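Local structure of flagellar hook-associated protein (Burkholderia pseudomallei, 4UT1) at residues A[103-108]-A[155-160]; A[160-165]-A[298-303]. The protein probably serves as a structural component of the bacterial flagellum, at the junction where the hook meets the filament. One frame throughout, in Å; residues are numbered along the deposited sequence.

Both contacts belong to the long helical bundle and share helix 134-193, whose successive turns meet two different neighbours: the last turn of helix 80-106 in contact 1, and the kinked part of helix 287-322 in contact 2. Contact 1 is partly open at the surface and made of CH-pi and van der Waals contacts, with a tyrosine ring on a glutamine chain and one valine near a buried tyrosine hydroxyl. Contact 2 is fully buried and pairs leucine packing with a salt bridge. Q160 belongs to both ranges. Their centres are about 9 Å apart, and Y158 joins them directly, its CD1 lying 3.6 Å from CD1 of L300 and its OH 3.5 Å from CB of A303.

Contact 1 of 2, residues A[103-108]-A[155-160]; sequences NNYVGS and GQQYSQ. With EDO (1,2-ethanediol), chain G.
Y105 and Q157 meet between two helices of the FlgK helical bundle, where helix 80-106 makes its last turn beside the middle of the much longer helix 134-193. The main event is a CH-pi contact. CG of Q157 sits almost squarely over the face of the Y105 ring, 3.4 Å from the ring centroid and only 6° off the normal. The two side chains run past each other in opposite directions, which brings CB of Q157 to 3.6 Å from CZ at the hydroxyl end of the Y105 ring, while the amide oxygen OE1 lies over the CD1-CE1 side of the same face, 3.7 Å from CD1. The amide is tilted 34° from the ring, so it does not stack flat. In Q157, CG anti to the backbone N sets the methylene over the ring, and the bend at chi2 (69°) carries the amide toward the CD1-CE1 side.

On the more buried side, V106 and Y158 make a thinner contact, CG2 of V106 coming to 3.9 Å from the phenolic OH of Y158. That hydroxyl has its polar partner in Y600 OH on helix 593-630, which also packs on V106, so a third helix closes this side. Q304 and L307 of helix 287-322 touch the Y158 side chain as well. Away from the interface, Q156 NE2 makes a weak bond to O2 of an ethanediol, probably a crystallisation additive. Helix 80-106 ends at V106, and G107 turns to positive phi while its N still bonds to N103 O at 3.0 Å.

Contact 2 of 2, residues A[160-165]-A[298-303]; sequences QLRQSV and QTLDPA
The buried heart of the FlgK helical bundle is represented here by L300 and D301 of helix 287-322, packed against L161 and R162 of helix 134-193. The two short helical segments run roughly antiparallel, 146° between their directions, with their axes 10.8 Å apart. L300 fills the middle of the interface and divides its two methyls between neighbouring residues: CD1 lies 3.8 Å from CB of L161, and CD2 rests 3.7 Å from CA of R162. Extending CG anti to the backbone N (chi1 -172°) carries the fork across to the opposite helix. L161 also touches Q101 and L102, so helix 80-106 packs against it as well.

Beside this leucine packing lies a salt bridge. R162 grips D301 side-on, with NE at 3.0 Å and NH2 at 2.9 Å from the same oxygen, OD1. The oxygen sits at the guanidinium edge, close to its plane, but the carboxylate is turned 37° out of that plane, and both nitrogens lie out of the carboxylate plane, on the same face. NE meets OD1 on the syn side and NH2 on the anti side. A bend at chi3 of R162 swings the guanidinium toward the partner helix. NE also forms a salt bridge with E259 OE2, and NH2 bonds to Q304 OE1. Since E259 OE2 lies close to D301 OD2, the arginine probably offsets the repulsion between these two acids.

Helix 287-322 is irregular here, with a wider pi-type turn at 298-300 and a kink at P302, whose N makes no bond to the preceding turn. Leucine packing beside a buried salt bridge thus joins two near-antiparallel helices of an elongated helical bundle.

Contact 1 of 2, residues A[103-108]-A[155-160]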
loop_
_atom_site.group_PDB
_atom_site.type_symbol
_atom_site.label_atom_id
_atom_site.label_comp_id
_atom_site.label_asym_id
_atom_site.label_seq_id
_atom_site.Cartn_x
_atom_site.Cartn_y
_atom_site.Cartn_z
ATOM N N ASN A 103 -9.974 6.153 -14.242
ATOM C CA ASN A 103 -11.272 6.109 -13.574
ATOM C C ASN A 103 -12.252 5.146 -14.246
ATOM O O ASN A 103 -12.972 4.389 -13.575
ATOM C CB ASN A 103 -11.876 7.516 -13.526
ATOM C CG ASN A 103 -13.100 7.588 -12.635
ATOM O OD1 ASN A 103 -13.096 7.068 -11.512
ATOM N ND2 ASN A 103 -14.160 8.216 -13.133
ATOM N N ASN A 104 -12.278 5.186 -15.570
ATOM C CA ASN A 104 -13.140 4.320 -16.359
ATOM C C ASN A 104 -12.732 2.877 -16.153
ATOM O O ASN A 104 -13.575 1.971 -16.078
ATOM C CB ASN A 104 -13.069 4.692 -17.851
ATOM C CG ASN A 104 -13.702 6.036 -18.149
ATOM O OD1 ASN A 104 -14.447 6.579 -17.337
ATOM N ND2 ASN A 104 -13.416 6.577 -19.332
ATOM N N TYR A 105 -11.428 2.663 -16.041
ATOM C CA TYR A 105 -10.922 1.334 -15.760
ATOM C C TYR A 105 -11.338 0.841 -14.372
ATOM O O TYR A 105 -11.837 -0.268 -14.240
ATOM C CB TYR A 105 -9.403 1.287 -15.856
ATOM C CG TYR A 105 -8.880 -0.033 -15.358
ATOM C CD1 TYR A 105 -8.928 -1.166 -16.164
ATOM C CD2 TYR A 105 -8.377 -0.162 -14.068
ATOM C CE1 TYR A 105 -8.467 -2.388 -15.705
ATOM C CE2 TYR A 105 -7.915 -1.383 -13.599
ATOM C CZ TYR A 105 -7.960 -2.487 -14.425
ATOM O OH TYR A 105 -7.498 -3.696 -13.961
ATOM N N VAL A 106 -11.107 1.657 -13.348
ATOM C CA VAL A 106 -11.350 1.247 -11.964
ATOM C C VAL A 106 -12.826 0.985 -11.660
ATOM O O VAL A 106 -13.147 0.048 -10.922
ATOM C CB VAL A 106 -10.816 2.293 -10.972
ATOM C CG1 VAL A 106 -11.258 1.970 -9.576
ATOM C CG2 VAL A 106 -9.296 2.319 -11.030
ATOM N N GLY A 107 -13.718 1.808 -12.212
ATOM C CA GLY A 107 -15.149 1.591 -12.030
ATOM C C GLY A 107 -15.686 1.975 -10.661
ATOM O O GLY A 107 -15.179 2.903 -10.023
ATOM N N SER A 108 -16.703 1.246 -10.198
ATOM C CA SER A 108 -17.457 1.622 -9.008
ATOM C C SER A 108 -16.723 1.328 -7.689
ATOM O O SER A 108 -16.053 0.302 -7.559
ATOM C CB SER A 108 -18.817 0.898 -9.021
ATOM O OG SER A 108 -19.389 0.873 -7.728
ATOM N N GLY A 155 -2.558 -4.999 -11.265
ATOM C CA GLY A 155 -1.129 -4.692 -11.264
ATOM C C GLY A 155 -0.642 -4.430 -12.681
ATOM O O GLY A 155 0.142 -3.505 -12.928
ATOM N N GLN A 156 -1.110 -5.250 -13.612
ATOM C CA GLN A 156 -0.754 -5.091 -15.022
ATOM C C GLN A 156 -1.259 -3.765 -15.583
ATOM O O GLN A 156 -0.542 -3.100 -16.330
ATOM C CB GLN A 156 -1.309 -6.245 -15.850
ATOM C CG GLN A 156 -0.736 -7.616 -15.528
ATOM C CD GLN A 156 0.664 -7.821 -16.074
ATOM O OE1 GLN A 156 0.956 -7.495 -17.232
ATOM N NE2 GLN A 156 1.544 -8.369 -15.239
ATOM N N GLN A 157 -2.488 -3.385 -15.242
ATOM C CA GLN A 157 -3.061 -2.128 -15.722
ATOM C C GLN A 157 -2.296 -0.922 -15.196
ATOM O O GLN A 157 -1.989 0.020 -15.942
ATOM C CB GLN A 157 -4.536 -2.010 -15.337
ATOM C CG GLN A 157 -5.175 -0.693 -15.784
ATOM C CD GLN A 157 -5.313 -0.597 -17.306
ATOM O OE1 GLN A 157 -5.718 -1.557 -17.964
ATOM N NE2 GLN A 157 -4.972 0.554 -17.862
ATOM N N TYR A 158 -1.962 -0.943 -13.913
ATOM C CA TYR A 158 -1.200 0.162 -13.371
ATOM C C TYR A 158 0.171 0.274 -14.024
ATOM O O TYR A 158 0.596 1.374 -14.373
ATOM C CB TYR A 158 -1.089 0.040 -11.841
ATOM C CG TYR A 158 -2.310 0.643 -11.194
ATOM C CD1 TYR A 158 -2.460 2.023 -11.130
ATOM C CD2 TYR A 158 -3.343 -0.160 -10.702
ATOM C CE1 TYR A 158 -3.573 2.598 -10.576
ATOM C CE2 TYR A 158 -4.462 0.406 -10.145
ATOM C CZ TYR A 158 -4.582 1.778 -10.082
ATOM O OH TYR A 158 -5.706 2.346 -9.533
ATOM N N SER A 159 0.855 -0.844 -14.237
ATOM C CA SER A 159 2.180 -0.772 -14.830
ATOM C C SER A 159 2.066 -0.380 -16.304
ATOM O O SER A 159 2.960 0.243 -16.864
ATOM C CB SER A 159 2.919 -2.104 -14.674
ATOM O OG SER A 159 2.228 -3.132 -15.342
ATOM N N GLN A 160 0.950 -0.747 -16.930
ATOM C CA GLN A 160 0.753 -0.402 -18.327
ATOM C C GLN A 160 0.559 1.107 -18.490
ATOM O O GLN A 160 1.163 1.734 -19.369
ATOM C CB GLN A 160 -0.428 -1.194 -18.905
ATOM C CG GLN A 160 -0.083 -2.671 -19.142
ATOM C CD GLN A 160 -1.318 -3.544 -19.426
ATOM O OE1 GLN A 160 -2.434 -3.043 -19.527
ATOM N NE2 GLN A 160 -1.107 -4.855 -19.535
HETATM C C1 EDO G . 5.952 -6.048 -17.193
HETATM O O1 EDO G . 6.036 -5.979 -18.618
HETATM C C2 EDO G . 4.566 -6.579 -16.849
HETATM O O2 EDO G . 4.429 -6.704 -15.435
#

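Contact 2 of 2, residues A[160-165]-A[298-303]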
loop_
_atom_site.group_PDB
_atom_site.type_symbol
_atom_site.label_atom_id
_atom_site.label_comp_id
_atom_site.label_asym_id
_atom_site.label_seq_id
_atom_site.Cartn_x
_atom_site.Cartn_y
_atom_site.Cartn_z
ATOM N N GLN A 160 0.950 -0.747 -16.930
ATOM C CA GLN A 160 0.753 -0.402 -18.327
ATOM C C GLN A 160 0.559 1.107 -18.490
ATOM O O GLN A 160 1.163 1.734 -19.369
ATOM C CB GLN A 160 -0.428 -1.194 -18.905
ATOM C CG GLN A 160 -0.083 -2.671 -19.142
ATOM C CD GLN A 160 -1.318 -3.544 -19.426
ATOM O OE1 GLN A 160 -2.434 -3.043 -19.527
ATOM N NE2 GLN A 160 -1.107 -4.855 -19.535
ATOM N N LEU A 161 -0.275 1.680 -17.636
ATOM C CA LEU A 161 -0.436 3.123 -17.564
ATOM C C LEU A 161 0.891 3.813 -17.242
ATOM O O LEU A 161 1.221 4.856 -17.828
ATOM C CB LEU A 161 -1.488 3.490 -16.517
ATOM C CG LEU A 161 -2.938 3.278 -16.957
ATOM C CD1 LEU A 161 -3.882 3.621 -15.825
ATOM C CD2 LEU A 161 -3.234 4.124 -18.185
ATOM N N ARG A 162 1.652 3.226 -16.323
ATOM C CA ARG A 162 2.937 3.809 -15.933
ATOM C C ARG A 162 3.895 3.809 -17.120
ATOM O O ARG A 162 4.635 4.787 -17.345
ATOM C CB ARG A 162 3.550 3.068 -14.742
ATOM C CG ARG A 162 4.813 3.755 -14.201
ATOM C CD ARG A 162 5.233 3.203 -12.844
ATOM N NE ARG A 162 4.224 3.457 -11.824
ATOM C CZ ARG A 162 3.417 2.529 -11.318
ATOM N NH1 ARG A 162 3.502 1.263 -11.721
ATOM N NH2 ARG A 162 2.529 2.870 -10.395
ATOM N N GLN A 163 3.861 2.739 -17.909
ATOM C CA GLN A 163 4.724 2.689 -19.088
ATOM C C GLN A 163 4.206 3.602 -20.200
ATOM O O GLN A 163 5.001 4.191 -20.936
ATOM C CB GLN A 163 4.872 1.258 -19.594
ATOM C CG GLN A 163 5.614 1.158 -20.916
ATOM C CD GLN A 163 6.980 1.800 -20.871
ATOM O OE1 GLN A 163 7.600 1.904 -19.804
ATOM N NE2 GLN A 163 7.467 2.236 -22.033
ATOM N N SER A 164 2.883 3.708 -20.328
ATOM C CA SER A 164 2.284 4.665 -21.253
ATOM C C SER A 164 2.777 6.075 -20.935
ATOM O O SER A 164 3.145 6.832 -21.838
ATOM C CB SER A 164 0.754 4.593 -21.197
ATOM O OG SER A 164 0.178 5.490 -22.128
ATOM N N VAL A 165 2.838 6.423 -19.654
ATOM C CA VAL A 165 3.404 7.716 -19.276
ATOM C C VAL A 165 4.873 7.834 -19.732
ATOM O O VAL A 165 5.268 8.847 -20.323
ATOM C CB VAL A 165 3.282 7.952 -17.752
ATOM C CG1 VAL A 165 4.132 9.159 -17.327
ATOM C CG2 VAL A 165 1.815 8.158 -17.392
ATOM N N GLN A 298 0.630 12.173 -8.430
ATOM C CA GLN A 298 -0.483 12.563 -7.563
ATOM C C GLN A 298 -1.684 11.627 -7.651
ATOM O O GLN A 298 -2.514 11.586 -6.738
ATOM C CB GLN A 298 -0.911 13.999 -7.867
ATOM C CG GLN A 298 0.230 15.019 -7.702
ATOM C CD GLN A 298 0.800 15.054 -6.298
ATOM O OE1 GLN A 298 1.942 14.645 -6.061
ATOM N NE2 GLN A 298 0.010 15.545 -5.356
ATOM N N THR A 299 -1.770 10.855 -8.725
ATOM C CA THR A 299 -2.907 9.955 -8.903
ATOM C C THR A 299 -2.466 8.507 -9.081
ATOM O O THR A 299 -2.865 7.633 -8.309
ATOM C CB THR A 299 -3.784 10.383 -10.120
ATOM O OG1 THR A 299 -4.467 11.606 -9.817
ATOM C CG2 THR A 299 -4.813 9.311 -10.466
ATOM N N LEU A 300 -1.650 8.252 -10.099
ATOM C CA LEU A 300 -1.289 6.880 -10.470
ATOM C C LEU A 300 -0.529 6.111 -9.381
ATOM O O LEU A 300 -0.965 5.041 -8.938
ATOM C CB LEU A 300 -0.451 6.890 -11.749
ATOM C CG LEU A 300 -0.163 5.519 -12.361
ATOM C CD1 LEU A 300 -1.431 4.956 -12.977
ATOM C CD2 LEU A 300 0.950 5.606 -13.404
ATOM N N ASP A 301 0.607 6.653 -8.952
ATOM C CA ASP A 301 1.442 5.957 -7.994
ATOM C C ASP A 301 0.743 5.858 -6.632
ATOM O O ASP A 301 0.815 4.821 -5.991
ATOM C CB ASP A 301 2.823 6.634 -7.877
ATOM C CG ASP A 301 3.678 6.428 -9.132
ATOM O OD1 ASP A 301 3.271 5.631 -10.007
ATOM O OD2 ASP A 301 4.755 7.064 -9.260
ATOM N N PRO A 302 0.045 6.926 -6.190
ATOM C CA PRO A 302 -0.691 6.727 -4.937
ATOM C C PRO A 302 -1.764 5.664 -5.066
ATOM O O PRO A 302 -1.954 4.871 -4.136
ATOM C CB PRO A 302 -1.312 8.104 -4.667
ATOM C CG PRO A 302 -0.340 9.054 -5.312
ATOM C CD PRO A 302 0.081 8.344 -6.576
ATOM N N ALA A 303 -2.447 5.634 -6.203
ATOM C CA ALA A 303 -3.539 4.689 -6.371
ATOM C C ALA A 303 -3.010 3.269 -6.296
ATOM O O ALA A 303 -3.626 2.420 -5.668
ATOM C CB ALA A 303 -4.275 4.911 -7.687
#